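Local coordinates for protein alpha-glucosidase ([Eubacterium] rectale, PDB 6PNR) that hydrolyses alpha-glycosidic bonds as a glycoside hydrolase family 31 enzyme, probably releasing the sulfonated sugar sulfoquinovose from sulfolipid-derived glycosides, at residues Cys422-Glu425 against Ala426-Ser430; Val562-Asn565 against Ala566-His570; Glu21-Lys24 against Glu25-Met28; Ala367-Trp370 against Phe371-Ile374. All coordinates share one frame; numbering follows the deposited sequence.

Overall arrangement
Along the chain the order is interaction 3, interaction 4, interaction 1, interaction 2. Interaction 3 stands apart, in the N-terminal beta region at the link from strand 17-22 to strand 29-41, its centre about 47 Å from that of interaction 1. Interactions 4 and 1 lie on helices 365-380 and 408-429 of the TIM-barrel domain, with centres about 10 Å apart, and they touch: Lys372 of interaction 4 bridges to Glu425 and Glu429 of interaction 1. Interaction 2 lies at the C-terminal part of helix 538-568, its centre about 21 Å from the centre of interaction 1. The bound inhibitor is about 13 Å from the side chain of Phe371 and about 14 Å from that of Asn423, so these contacts belong to the scaffold around the pocket.

Interaction 1: Cys422-Glu425 against Ala426-Ser430; sequences CNYE and AVKES
Backbone amides of Ala426 to Glu429 reach back one turn to the carbonyls of Cys422 to Glu425 in an unbroken alpha-helical ladder: Ala426 N to Cys422 O, Val427 N to Asn423 O, Lys428 N to Tyr424 O and Glu429 N to Glu425 O. In the last turn Ala426 O receives two donors from Ser430, the amide N and the hydroxyl OG, the latter 2.7 Å from that oxygen. Tyr424 and Lys428 lie side by side and point the same way. Both have CG anti to the backbone N, and the lysine bends at its last torsion (chi4 94°), which lets NZ donate a hydrogen bond to the phenol OH of Tyr424, 3.1 Å away. The lysine CD meets the ring obliquely, 3.8 Å from CE2 of Tyr424, while Tyr450 packs edge-to-face with the same ring. This helix, 408-429, makes the crossover between parallel strands 386-389 and 437-439 of the TIM barrel, and Asn423 faces that sheet: its OD1 accepts from Trp387 NE1 and its ND2 gives to Trp419 O. On the flank toward helix 365-380, Glu425 and Glu429 bring their carboxylates together, planes 28° apart, with Glu425 OE1 4.2 Å from Glu429 OE2. The like charges are probably offset by Lys372, which forms a salt bridge to each of these oxygens, and by Lys376, which pairs with Glu429 OE1.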
ATOM      1  N   CYS A 422     -11.966  17.140  29.654  1.00 27.73           N
ATOM      2  CA  CYS A 422     -13.370  17.150  30.050  1.00 30.63           C
ATOM      3  C   CYS A 422     -13.617  16.208  31.221  1.00 26.81           C
ATOM      4  O   CYS A 422     -14.254  16.583  32.211  1.00 30.76           O
ATOM      5  CB  CYS A 422     -14.239  16.766  28.857  1.00 29.68           C
ATOM      6  SG  CYS A 422     -15.982  17.043  29.157  1.00 32.52           S
ATOM      7  N   ASN A 423     -13.114  14.974  31.122  1.00 26.17           N
ATOM      8  CA  ASN A 423     -13.295  13.991  32.184  1.00 25.58           C
ATOM      9  C   ASN A 423     -12.543  14.395  33.438  1.00 29.43           C
ATOM     10  O   ASN A 423     -13.058  14.255  34.552  1.00 24.87           O
ATOM     11  CB  ASN A 423     -12.826  12.616  31.715  1.00 23.41           C
ATOM     12  CG  ASN A 423     -13.818  11.965  30.761  1.00 32.03           C
ATOM     13  OD1 ASN A 423     -14.743  11.269  31.185  1.00 27.05           O
ATOM     14  ND2 ASN A 423     -13.649  12.223  29.478  1.00 25.27           N
ATOM     15  N   TYR A 424     -11.324  14.898  33.269  1.00 27.17           N
ATOM     16  CA  TYR A 424     -10.508  15.276  34.411  1.00 29.33           C
ATOM     17  C   TYR A 424     -11.191  16.370  35.225  1.00 30.13           C
ATOM     18  O   TYR A 424     -11.260  16.296  36.456  1.00 27.75           O
ATOM     19  CB  TYR A 424      -9.125  15.726  33.920  1.00 25.97           C
ATOM     20  CG  TYR A 424      -8.179  16.173  35.023  1.00 28.31           C
ATOM     21  CD1 TYR A 424      -7.406  15.254  35.716  1.00 28.25           C
ATOM     22  CD2 TYR A 424      -8.039  17.519  35.347  1.00 31.56           C
ATOM     23  CE1 TYR A 424      -6.529  15.659  36.719  1.00 29.03           C
ATOM     24  CE2 TYR A 424      -7.158  17.931  36.353  1.00 32.73           C
ATOM     25  CZ  TYR A 424      -6.415  16.995  37.031  1.00 31.64           C
ATOM     26  OH  TYR A 424      -5.539  17.385  38.028  1.00 35.61           O
ATOM     27  N   GLU A 425     -11.733  17.379  34.547  1.00 28.15           N
ATOM     28  CA  GLU A 425     -12.335  18.491  35.273  1.00 30.42           C
ATOM     29  C   GLU A 425     -13.640  18.074  35.942  1.00 34.64           C
ATOM     30  O   GLU A 425     -13.899  18.456  37.093  1.00 32.20           O
ATOM     31  CB  GLU A 425     -12.511  19.683  34.330  1.00 30.92           C
ATOM     32  CG  GLU A 425     -11.135  20.266  33.963  1.00 28.88           C
ATOM     33  CD  GLU A 425     -11.175  21.551  33.143  1.00 38.39           C
ATOM     34  OE1 GLU A 425     -12.271  22.041  32.785  1.00 36.83           O
ATOM     35  OE2 GLU A 425     -10.077  22.075  32.856  1.00 41.72           O
ATOM     36  N   ALA A 426     -14.447  17.240  35.276  1.00 29.23           N
ATOM     37  CA  ALA A 426     -15.631  16.684  35.935  1.00 29.94           C
ATOM     38  C   ALA A 426     -15.263  16.003  37.250  1.00 34.60           C
ATOM     39  O   ALA A 426     -15.906  16.230  38.286  1.00 30.81           O
ATOM     40  CB  ALA A 426     -16.355  15.700  35.008  1.00 28.37           C
ATOM     41  N   VAL A 427     -14.215  15.175  37.229  1.00 26.44           N
ATOM     42  CA  VAL A 427     -13.820  14.447  38.427  1.00 27.95           C
ATOM     43  C   VAL A 427     -13.214  15.396  39.453  1.00 31.86           C
ATOM     44  O   VAL A 427     -13.549  15.344  40.641  1.00 29.37           O
ATOM     45  CB  VAL A 427     -12.855  13.304  38.068  1.00 26.82           C
ATOM     46  CG1 VAL A 427     -12.262  12.697  39.310  1.00 26.66           C
ATOM     47  CG2 VAL A 427     -13.598  12.241  37.257  1.00 25.45           C
ATOM     48  N   LYS A 428     -12.327  16.286  39.008  1.00 33.19           N
ATOM     49  CA  LYS A 428     -11.650  17.182  39.938  1.00 27.45           C
ATOM     50  C   LYS A 428     -12.640  18.134  40.608  1.00 31.36           C
ATOM     51  O   LYS A 428     -12.622  18.303  41.831  1.00 30.86           O
ATOM     52  CB  LYS A 428     -10.564  17.966  39.202  1.00 32.30           C
ATOM     53  CG  LYS A 428      -9.683  18.835  40.108  1.00 41.08           C
ATOM     54  CD  LYS A 428      -8.755  19.712  39.266  1.00 40.81           C
ATOM     55  CE  LYS A 428      -7.619  20.336  40.090  1.00 48.41           C
ATOM     56  NZ  LYS A 428      -6.359  19.508  40.060  1.00 47.09           N
ATOM     57  N   GLU A 429     -13.496  18.782  39.817  1.00 29.46           N
ATOM     58  CA  GLU A 429     -14.462  19.723  40.381  1.00 33.50           C
ATOM     59  C   GLU A 429     -15.425  19.021  41.326  1.00 36.72           C
ATOM     60  O   GLU A 429     -15.953  19.647  42.254  1.00 31.97           O
ATOM     61  CB  GLU A 429     -15.227  20.431  39.256  1.00 36.48           C
ATOM     62  CG  GLU A 429     -14.334  21.325  38.393  1.00 33.41           C
ATOM     63  CD  GLU A 429     -15.044  21.883  37.176  1.00 37.81           C
ATOM     64  OE1 GLU A 429     -16.263  21.641  37.027  1.00 40.83           O
ATOM     65  OE2 GLU A 429     -14.383  22.568  36.362  1.00 41.48           O
ATOM     66  N   SER A 430     -15.646  17.722  41.122  1.00 32.55           N
ATOM     67  CA  SER A 430     -16.450  16.918  42.032  1.00 30.20           C
ATOM     68  C   SER A 430     -15.691  16.513  43.287  1.00 32.45           C
ATOM     69  O   SER A 430     -16.267  15.837  44.146  1.00 33.66           O
ATOM     70  CB  SER A 430     -16.958  15.661  41.312  1.00 30.00           C
ATOM     71  OG  SER A 430     -17.796  15.994  40.214  1.00 34.15           O
TER

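Interaction 2: Val562-Asn565 against Ala566-His570; sequences VEEN and ADSGH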
ATOM      1  N   VAL A 562       2.213   2.295  41.921  1.00 28.23           N
ATOM      2  CA  VAL A 562       1.311   3.354  41.475  1.00 29.02           C
ATOM      3  C   VAL A 562       1.641   4.656  42.196  1.00 31.41           C
ATOM      4  O   VAL A 562       1.616   5.743  41.606  1.00 32.09           O
ATOM      5  CB  VAL A 562      -0.152   2.924  41.688  1.00 29.21           C
ATOM      6  CG1 VAL A 562      -1.097   4.038  41.299  1.00 28.72           C
ATOM      7  CG2 VAL A 562      -0.460   1.641  40.873  1.00 27.83           C
ATOM      8  N   GLU A 563       1.993   4.566  43.476  1.00 28.84           N
ATOM      9  CA  GLU A 563       2.384   5.771  44.198  1.00 26.23           C
ATOM     10  C   GLU A 563       3.691   6.340  43.659  1.00 30.06           C
ATOM     11  O   GLU A 563       3.837   7.564  43.544  1.00 32.05           O
ATOM     12  CB  GLU A 563       2.501   5.472  45.691  1.00 36.61           C
ATOM     13  CG  GLU A 563       2.825   6.699  46.530  1.00 48.15           C
ATOM     14  CD  GLU A 563       2.809   6.398  48.014  1.00 58.08           C
ATOM     15  OE1 GLU A 563       3.297   5.309  48.400  1.00 60.23           O
ATOM     16  OE2 GLU A 563       2.298   7.243  48.785  1.00 59.28           O
ATOM     17  N   GLU A 564       4.650   5.471  43.327  1.00 28.97           N
ATOM     18  CA  GLU A 564       5.885   5.933  42.693  1.00 27.28           C
ATOM     19  C   GLU A 564       5.594   6.614  41.362  1.00 34.11           C
ATOM     20  O   GLU A 564       6.189   7.653  41.043  1.00 30.72           O
ATOM     21  CB  GLU A 564       6.852   4.756  42.500  1.00 30.46           C
ATOM     22  CG  GLU A 564       8.265   5.165  42.052  1.00 37.29           C
ATOM     23  CD  GLU A 564       9.211   3.979  41.839  1.00 43.53           C
ATOM     24  OE1 GLU A 564       8.835   2.832  42.181  1.00 42.46           O
ATOM     25  OE2 GLU A 564      10.333   4.197  41.317  1.00 38.75           O
ATOM     26  N   ASN A 565       4.675   6.045  40.571  1.00 27.38           N
ATOM     27  CA  ASN A 565       4.287   6.683  39.319  1.00 28.50           C
ATOM     28  C   ASN A 565       3.719   8.075  39.564  1.00 28.90           C
ATOM     29  O   ASN A 565       4.081   9.040  38.876  1.00 31.74           O
ATOM     30  CB  ASN A 565       3.267   5.809  38.574  1.00 24.93           C
ATOM     31  CG  ASN A 565       2.870   6.409  37.244  1.00 24.20           C
ATOM     32  OD1 ASN A 565       3.694   6.513  36.341  1.00 26.77           O
ATOM     33  ND2 ASN A 565       1.616   6.824  37.118  1.00 28.27           N
ATOM     34  N   ALA A 566       2.822   8.201  40.553  1.00 25.23           N
ATOM     35  CA  ALA A 566       2.225   9.501  40.847  1.00 31.30           C
ATOM     36  C   ALA A 566       3.254  10.499  41.375  1.00 32.68           C
ATOM     37  O   ALA A 566       3.103  11.706  41.157  1.00 27.22           O
ATOM     38  CB  ALA A 566       1.082   9.342  41.853  1.00 26.72           C
ATOM     39  N   ASP A 567       4.306  10.020  42.044  1.00 30.50           N
ATOM     40  CA  ASP A 567       5.300  10.910  42.644  1.00 34.80           C
ATOM     41  C   ASP A 567       6.472  11.239  41.729  1.00 37.40           C
ATOM     42  O   ASP A 567       7.126  12.265  41.939  1.00 37.89           O
ATOM     43  CB  ASP A 567       5.866  10.300  43.930  1.00 34.64           C
ATOM     44  CG  ASP A 567       4.828  10.189  45.034  1.00 43.84           C
ATOM     45  OD1 ASP A 567       3.814  10.922  44.977  1.00 42.06           O
ATOM     46  OD2 ASP A 567       5.036   9.365  45.960  1.00 45.39           O
ATOM     47  N   SER A 568       6.782  10.401  40.741  1.00 32.98           N
ATOM     48  CA  SER A 568       7.962  10.659  39.924  1.00 29.63           C
ATOM     49  C   SER A 568       7.796  10.329  38.455  1.00 33.12           C
ATOM     50  O   SER A 568       8.700  10.648  37.677  1.00 32.03           O
ATOM     51  CB  SER A 568       9.159   9.860  40.456  1.00 35.58           C
ATOM     52  OG  SER A 568       8.886   8.475  40.350  1.00 39.50           O
ATOM     53  N   GLY A 569       6.720   9.670  38.042  1.00 30.92           N
ATOM     54  CA  GLY A 569       6.589   9.374  36.632  1.00 28.83           C
ATOM     55  C   GLY A 569       7.287   8.113  36.181  1.00 32.10           C
ATOM     56  O   GLY A 569       7.313   7.842  34.973  1.00 33.02           O
ATOM     57  N   HIS A 570       7.842   7.333  37.100  1.00 27.32           N
ATOM     58  CA  HIS A 570       8.360   6.013  36.757  1.00 26.11           C
ATOM     59  C   HIS A 570       7.175   5.106  36.478  1.00 28.54           C
ATOM     60  O   HIS A 570       6.393   4.836  37.407  1.00 30.00           O
ATOM     61  CB  HIS A 570       9.194   5.415  37.885  1.00 24.74           C
ATOM     62  CG  HIS A 570      10.272   6.326  38.396  1.00 32.75           C
ATOM     63  ND1 HIS A 570      10.800   6.213  39.668  1.00 36.72           N
ATOM     64  CD2 HIS A 570      10.924   7.356  37.807  1.00 34.58           C
ATOM     65  CE1 HIS A 570      11.724   7.144  39.842  1.00 33.99           C
ATOM     66  NE2 HIS A 570      11.823   7.847  38.727  1.00 35.74           N
TER
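Ala566 continues the helix by giving its amide to Val562 O. Asp567 N follows with a bond to Glu563 O, and the Asp567 side chain folds back over the same turn, so that its OD2 lies 3.5 Å from CG of Glu563; the two carboxylates, 4.5 Å apart between Glu563 OE2 and Asp567 OD2, probably repel mildly. Ser568 grips Glu564 O twice, through its amide at 2.8 Å from that oxygen and through OG, which stands above the carbonyl plane at 2.9 Å from it. A chi1 of 63° places OG between the backbone N and the carbonyl carbon, which turns it back to the Glu564 carbonyl. Gly569, at a positive phi of 85°, turns the backbone out of helix 538-568, a common way for a helix to terminate, while its N still bonds Asn565 O; the Asn565 amide ND2 reaches Gln231. Across that turn His570 makes a His-carboxylate hydrogen bond: its ND1 donates to Glu564 OE2 at 2.6 Å, on the anti side of the carboxylate, which stands 83° from the ring plane. The Ser568 hydroxyl lies over one face of the ring. Glu564 OE1 bridges to Arg574, and His570 NE2 is hydrogen-bonded to Glu222 OE2 on helix 217-228. Flanked by carboxylate oxygens at both nitrogens, the imidazole is likely to favour the doubly protonated, cationic form, with its ring rotation fixed.

Interaction 3: Glu21-Lys24 against Glu25-Met28; sequences EHSK and ERPM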
ATOM      1  N   GLU A  21      22.755  19.716  14.273  1.00 38.64           N
ATOM      2  CA  GLU A  21      23.736  20.386  13.434  1.00 44.03           C
ATOM      3  C   GLU A  21      23.027  21.085  12.290  1.00 44.20           C
ATOM      4  O   GLU A  21      22.084  20.538  11.710  1.00 44.40           O
ATOM      5  CB  GLU A  21      24.774  19.406  12.879  1.00 49.81           C
ATOM      6  CG  GLU A  21      25.814  20.071  11.982  1.00 64.74           C
ATOM      7  CD  GLU A  21      26.786  19.080  11.372  1.00 71.21           C
ATOM      8  OE1 GLU A  21      26.775  17.897  11.781  1.00 71.58           O
ATOM      9  OE2 GLU A  21      27.559  19.487  10.477  1.00 74.30           O
ATOM     10  N   HIS A  22      23.470  22.302  11.988  1.00 38.95           N
ATOM     11  CA  HIS A  22      23.124  22.967  10.741  1.00 43.25           C
ATOM     12  C   HIS A  22      24.391  23.502  10.100  1.00 50.72           C
ATOM     13  O   HIS A  22      25.039  24.394  10.652  1.00 51.20           O
ATOM     14  CB  HIS A  22      22.135  24.114  10.930  1.00 39.62           C
ATOM     15  CG  HIS A  22      21.815  24.814   9.647  1.00 44.77           C
ATOM     16  ND1 HIS A  22      20.776  24.429   8.825  1.00 45.16           N
ATOM     17  CD2 HIS A  22      22.436  25.838   9.010  1.00 42.57           C
ATOM     18  CE1 HIS A  22      20.751  25.203   7.754  1.00 45.22           C
ATOM     19  NE2 HIS A  22      21.749  26.066   7.842  1.00 44.25           N
ATOM     20  N   SER A  23      24.734  22.959   8.937  1.00 49.04           N
ATOM     21  CA  SER A  23      25.747  23.527   8.063  1.00 53.93           C
ATOM     22  C   SER A  23      25.200  23.478   6.649  1.00 54.50           C
ATOM     23  O   SER A  23      24.126  22.920   6.403  1.00 51.04           O
ATOM     24  CB  SER A  23      27.078  22.774   8.167  1.00 58.49           C
ATOM     25  OG  SER A  23      26.893  21.386   7.958  1.00 56.72           O
ATOM     26  N   LYS A  24      25.933  24.073   5.704  1.00 57.99           N
ATOM     27  CA  LYS A  24      25.511  23.941   4.315  1.00 56.54           C
ATOM     28  C   LYS A  24      25.557  22.486   3.865  1.00 53.83           C
ATOM     29  O   LYS A  24      24.717  22.060   3.065  1.00 51.46           O
ATOM     30  CB  LYS A  24      26.365  24.820   3.398  1.00 62.24           C
ATOM     31  CG  LYS A  24      25.722  25.032   2.025  1.00 65.46           C
ATOM     32  CD  LYS A  24      26.509  25.996   1.140  1.00 70.99           C
ATOM     33  CE  LYS A  24      27.764  25.347   0.579  1.00 67.69           C
ATOM     34  NZ  LYS A  24      28.443  26.231  -0.413  1.00 72.60           N
ATOM     35  N   GLU A  25      26.505  21.701   4.390  1.00 56.07           N
ATOM     36  CA  GLU A  25      26.600  20.290   4.023  1.00 60.18           C
ATOM     37  C   GLU A  25      25.530  19.439   4.696  1.00 59.97           C
ATOM     38  O   GLU A  25      25.066  18.455   4.105  1.00 55.21           O
ATOM     39  CB  GLU A  25      27.983  19.734   4.376  1.00 61.39           C
ATOM     40  CG  GLU A  25      29.149  20.426   3.683  1.00 77.38           C
ATOM     41  CD  GLU A  25      29.599  21.700   4.392  1.00 83.55           C
ATOM     42  OE1 GLU A  25      29.202  21.920   5.561  1.00 74.54           O
ATOM     43  OE2 GLU A  25      30.355  22.484   3.775  1.00 89.78           O
ATOM     44  N   ARG A  26      25.133  19.788   5.923  1.00 50.14           N
ATOM     45  CA  ARG A  26      24.133  19.046   6.693  1.00 50.32           C
ATOM     46  C   ARG A  26      23.099  20.028   7.228  1.00 46.60           C
ATOM     47  O   ARG A  26      23.191  20.471   8.378  1.00 46.50           O
ATOM     48  CB  ARG A  26      24.780  18.275   7.847  1.00 52.54           C
ATOM     49  CG  ARG A  26      25.784  17.197   7.452  1.00 58.35           C
ATOM     50  CD  ARG A  26      26.416  16.587   8.704  1.00 68.61           C
ATOM     51  NE  ARG A  26      27.093  15.313   8.456  1.00 81.80           N
ATOM     52  CZ  ARG A  26      28.393  15.184   8.204  1.00 80.29           C
ATOM     53  NH1 ARG A  26      29.173  16.258   8.157  1.00 79.87           N
ATOM     54  NH2 ARG A  26      28.914  13.981   7.996  1.00 75.26           N
ATOM     55  N   PRO A  27      22.108  20.403   6.419  1.00 43.06           N
ATOM     56  CA  PRO A  27      21.104  21.363   6.890  1.00 40.35           C
ATOM     57  C   PRO A  27      20.166  20.752   7.919  1.00 43.48           C
ATOM     58  O   PRO A  27      19.825  19.570   7.867  1.00 40.07           O
ATOM     59  CB  PRO A  27      20.349  21.749   5.613  1.00 43.49           C
ATOM     60  CG  PRO A  27      20.566  20.598   4.693  1.00 42.56           C
ATOM     61  CD  PRO A  27      21.955  20.110   4.986  1.00 43.90           C
ATOM     62  N   MET A  28      19.742  21.596   8.861  1.00 41.76           N
ATOM     63  CA  MET A  28      18.902  21.177   9.972  1.00 39.46           C
ATOM     64  C   MET A  28      17.416  21.279   9.661  1.00 34.14           C
ATOM     65  O   MET A  28      16.623  20.546  10.260  1.00 42.97           O
ATOM     66  CB  MET A  28      19.224  22.020  11.213  1.00 38.25           C
ATOM     67  CG  MET A  28      18.670  21.481  12.530  1.00 41.69           C
ATOM     68  SD  MET A  28      19.234  22.423  13.976  1.00 41.31           S
ATOM     69  CE  MET A  28      18.361  23.962  13.742  1.00 32.74           C
TER
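Three hydrogen bonds join Glu21-Lys24 to Glu25-Met28, two of them at Ser23. Ser23 N gives to Arg26 O at 3.0 Å, nearly straight though above the carbonyl plane. Ser23 OG accepts the amide of Arg26 and, within its own segment, donates to Glu21 OE2, because chi1 of 53° sets it between the backbone N and the carbonyl carbon. Met28 N points at His22 ND1, 3.0 Å away and 23° out of the ring plane; with ND1 an acceptor, the ring proton is probably on NE2. Charge probably contributes little: Glu21 OE1 lies 4.2 Å from Arg26 NE, well out of the guanidinium plane, with no N-H directed at it, and touches Arg26 CD at 3.4 Å. In apolar packing, His22 CB meets Met28 CB at 3.6 Å, the side chains crossing at about a right angle, while Phe73 meets the imidazole edge-to-face. A leucine at His22 would probably leave the Met28 amide without its acceptor and the loop freer to shift. Lys24 and Glu25, both with helical backbone angles, form the corner of a beta turn, the kind of reversal that here carries the chain from the edge strand 17-22 of a three-stranded antiparallel sheet into strand 29-41 of the next sheet.

Interaction 4: Ala367-Trp370 against Phe371-Ile374; sequences AFEW and FKDI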
ATOM      1  N   ALA A 367     -20.143  24.320  25.239  1.00 32.88           N
ATOM      2  CA  ALA A 367     -20.356  22.895  25.002  1.00 30.84           C
ATOM      3  C   ALA A 367     -19.471  22.040  25.905  1.00 30.92           C
ATOM      4  O   ALA A 367     -19.912  20.999  26.402  1.00 32.89           O
ATOM      5  CB  ALA A 367     -20.105  22.577  23.528  1.00 30.58           C
ATOM      6  N   PHE A 368     -18.226  22.471  26.141  1.00 33.17           N
ATOM      7  CA  PHE A 368     -17.316  21.753  27.035  1.00 34.15           C
ATOM      8  C   PHE A 368     -17.894  21.653  28.444  1.00 36.53           C
ATOM      9  O   PHE A 368     -17.998  20.557  29.009  1.00 34.96           O
ATOM     10  CB  PHE A 368     -15.949  22.459  27.029  1.00 34.48           C
ATOM     11  CG  PHE A 368     -14.854  21.757  27.816  1.00 37.22           C
ATOM     12  CD1 PHE A 368     -14.617  22.082  29.143  1.00 33.64           C
ATOM     13  CD2 PHE A 368     -14.019  20.831  27.207  1.00 30.35           C
ATOM     14  CE1 PHE A 368     -13.586  21.467  29.860  1.00 34.59           C
ATOM     15  CE2 PHE A 368     -13.000  20.200  27.925  1.00 28.82           C
ATOM     16  CZ  PHE A 368     -12.772  20.524  29.235  1.00 29.28           C
ATOM     17  N   GLU A 369     -18.305  22.787  29.021  1.00 33.87           N
ATOM     18  CA  GLU A 369     -18.918  22.773  30.348  1.00 35.87           C
ATOM     19  C   GLU A 369     -20.206  21.956  30.360  1.00 30.91           C
ATOM     20  O   GLU A 369     -20.483  21.229  31.322  1.00 31.68           O
ATOM     21  CB  GLU A 369     -19.191  24.207  30.811  1.00 38.50           C
ATOM     22  CG  GLU A 369     -17.931  24.982  31.109  1.00 42.50           C
ATOM     23  CD  GLU A 369     -17.174  24.381  32.273  1.00 43.88           C
ATOM     24  OE1 GLU A 369     -17.832  24.020  33.272  1.00 42.10           O
ATOM     25  OE2 GLU A 369     -15.934  24.252  32.183  1.00 44.36           O
ATOM     26  N   TRP A 370     -21.004  22.061  29.299  1.00 31.31           N
ATOM     27  CA  TRP A 370     -22.220  21.261  29.205  1.00 34.92           C
ATOM     28  C   TRP A 370     -21.903  19.772  29.292  1.00 31.70           C
ATOM     29  O   TRP A 370     -22.567  19.028  30.021  1.00 34.37           O
ATOM     30  CB  TRP A 370     -22.945  21.590  27.899  1.00 35.41           C
ATOM     31  CG  TRP A 370     -24.167  20.767  27.590  1.00 32.98           C
ATOM     32  CD1 TRP A 370     -25.395  20.865  28.178  1.00 40.99           C
ATOM     33  CD2 TRP A 370     -24.293  19.759  26.569  1.00 34.57           C
ATOM     34  NE1 TRP A 370     -26.272  19.970  27.601  1.00 39.70           N
ATOM     35  CE2 TRP A 370     -25.620  19.282  26.611  1.00 37.75           C
ATOM     36  CE3 TRP A 370     -23.409  19.212  25.630  1.00 31.12           C
ATOM     37  CZ2 TRP A 370     -26.085  18.281  25.750  1.00 37.22           C
ATOM     38  CZ3 TRP A 370     -23.877  18.216  24.769  1.00 30.51           C
ATOM     39  CH2 TRP A 370     -25.202  17.766  24.838  1.00 36.96           C
ATOM     40  N   PHE A 371     -20.880  19.316  28.565  1.00 31.30           N
ATOM     41  CA  PHE A 371     -20.600  17.883  28.576  1.00 31.95           C
ATOM     42  C   PHE A 371     -20.012  17.459  29.912  1.00 32.22           C
ATOM     43  O   PHE A 371     -20.334  16.378  30.428  1.00 31.44           O
ATOM     44  CB  PHE A 371     -19.679  17.492  27.415  1.00 34.13           C
ATOM     45  CG  PHE A 371     -19.879  16.062  26.957  1.00 30.64           C
ATOM     46  CD1 PHE A 371     -19.176  15.030  27.541  1.00 39.16           C
ATOM     47  CD2 PHE A 371     -20.822  15.753  25.993  1.00 44.17           C
ATOM     48  CE1 PHE A 371     -19.379  13.710  27.143  1.00 38.46           C
ATOM     49  CE2 PHE A 371     -21.033  14.436  25.590  1.00 37.35           C
ATOM     50  CZ  PHE A 371     -20.313  13.418  26.169  1.00 36.23           C
ATOM     51  N   LYS A 372     -19.177  18.314  30.502  1.00 29.41           N
ATOM     52  CA  LYS A 372     -18.725  18.088  31.863  1.00 31.29           C
ATOM     53  C   LYS A 372     -19.912  17.922  32.807  1.00 32.25           C
ATOM     54  O   LYS A 372     -19.920  17.021  33.654  1.00 29.86           O
ATOM     55  CB  LYS A 372     -17.822  19.252  32.298  1.00 31.46           C
ATOM     56  CG  LYS A 372     -17.076  19.012  33.591  1.00 38.02           C
ATOM     57  CD  LYS A 372     -16.472  20.301  34.150  1.00 41.62           C
ATOM     58  CE  LYS A 372     -15.659  21.066  33.123  1.00 44.55           C
ATOM     59  NZ  LYS A 372     -15.008  22.256  33.776  1.00 40.81           N
ATOM     60  N   ASP A 373     -20.941  18.762  32.657  1.00 30.83           N
ATOM     61  CA  ASP A 373     -22.107  18.655  33.535  1.00 34.86           C
ATOM     62  C   ASP A 373     -22.896  17.373  33.277  1.00 31.85           C
ATOM     63  O   ASP A 373     -23.509  16.831  34.205  1.00 29.65           O
ATOM     64  CB  ASP A 373     -23.017  19.876  33.368  1.00 37.22           C
ATOM     65  CG  ASP A 373     -22.454  21.133  34.039  1.00 37.95           C
ATOM     66  OD1 ASP A 373     -21.535  21.027  34.878  1.00 38.98           O
ATOM     67  OD2 ASP A 373     -22.945  22.234  33.724  1.00 43.80           O
ATOM     68  N   ILE A 374     -22.899  16.888  32.033  1.00 30.75           N
ATOM     69  CA  ILE A 374     -23.517  15.596  31.710  1.00 30.55           C
ATOM     70  C   ILE A 374     -22.853  14.468  32.500  1.00 29.61           C
ATOM     71  O   ILE A 374     -23.530  13.571  33.019  1.00 28.23           O
ATOM     72  CB  ILE A 374     -23.448  15.343  30.189  1.00 30.41           C
ATOM     73  CG1 ILE A 374     -24.431  16.251  29.448  1.00 29.49           C
ATOM     74  CG2 ILE A 374     -23.707  13.867  29.850  1.00 31.84           C
ATOM     75  CD1 ILE A 374     -24.345  16.139  27.949  1.00 36.47           C
TER
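Trp370 and Ile374 meet one helical turn apart through complementary torsions: the indole leaves with CG anti to the backbone N (chi1 175°), while the isoleucine puts CG1 anti to its carbonyl carbon (chi1 -72°) and extends from there. Ile374 CD1 thus lies over one face of the six-membered ring in a CH-pi contact, 3.5 Å from the ring centroid. Trp370 CZ3 in turn approaches the Phe371 ring at its edge, 4.1 Å from CD2 of Phe371, and NE1 of the indole is hydrogen-bonded to Glu332. An alanine in place of Trp370 would probably leave Ile374 CD1 without its ring face and Glu332 without this donor, and open a gap beside Phe371. Backbone bonds from Phe371 N to Ala367 O through Ile374 N to Trp370 O hold the turn of helix 365-380, an outer helix of the TIM barrel. Glu369 and Lys372 run alongside each other on the flank toward helix 408-429. The lysine is bent at chi3 (-51°), and its NZ forms a salt bridge at 2.7 Å with Glu369 OE2, on the syn side, somewhat out of the carboxylate plane. The Phe368 ring packs beside the lysine, its CE1 3.9 Å from CE of Lys372, with Glu369 OE2 at the ring edge. With Glu425 and Glu429 of helix 408-429 as further partners, the largely buried ammonium is ringed by three carboxylates, and Lys372 is likely to stay charged and to join two barrel helices electrostatically.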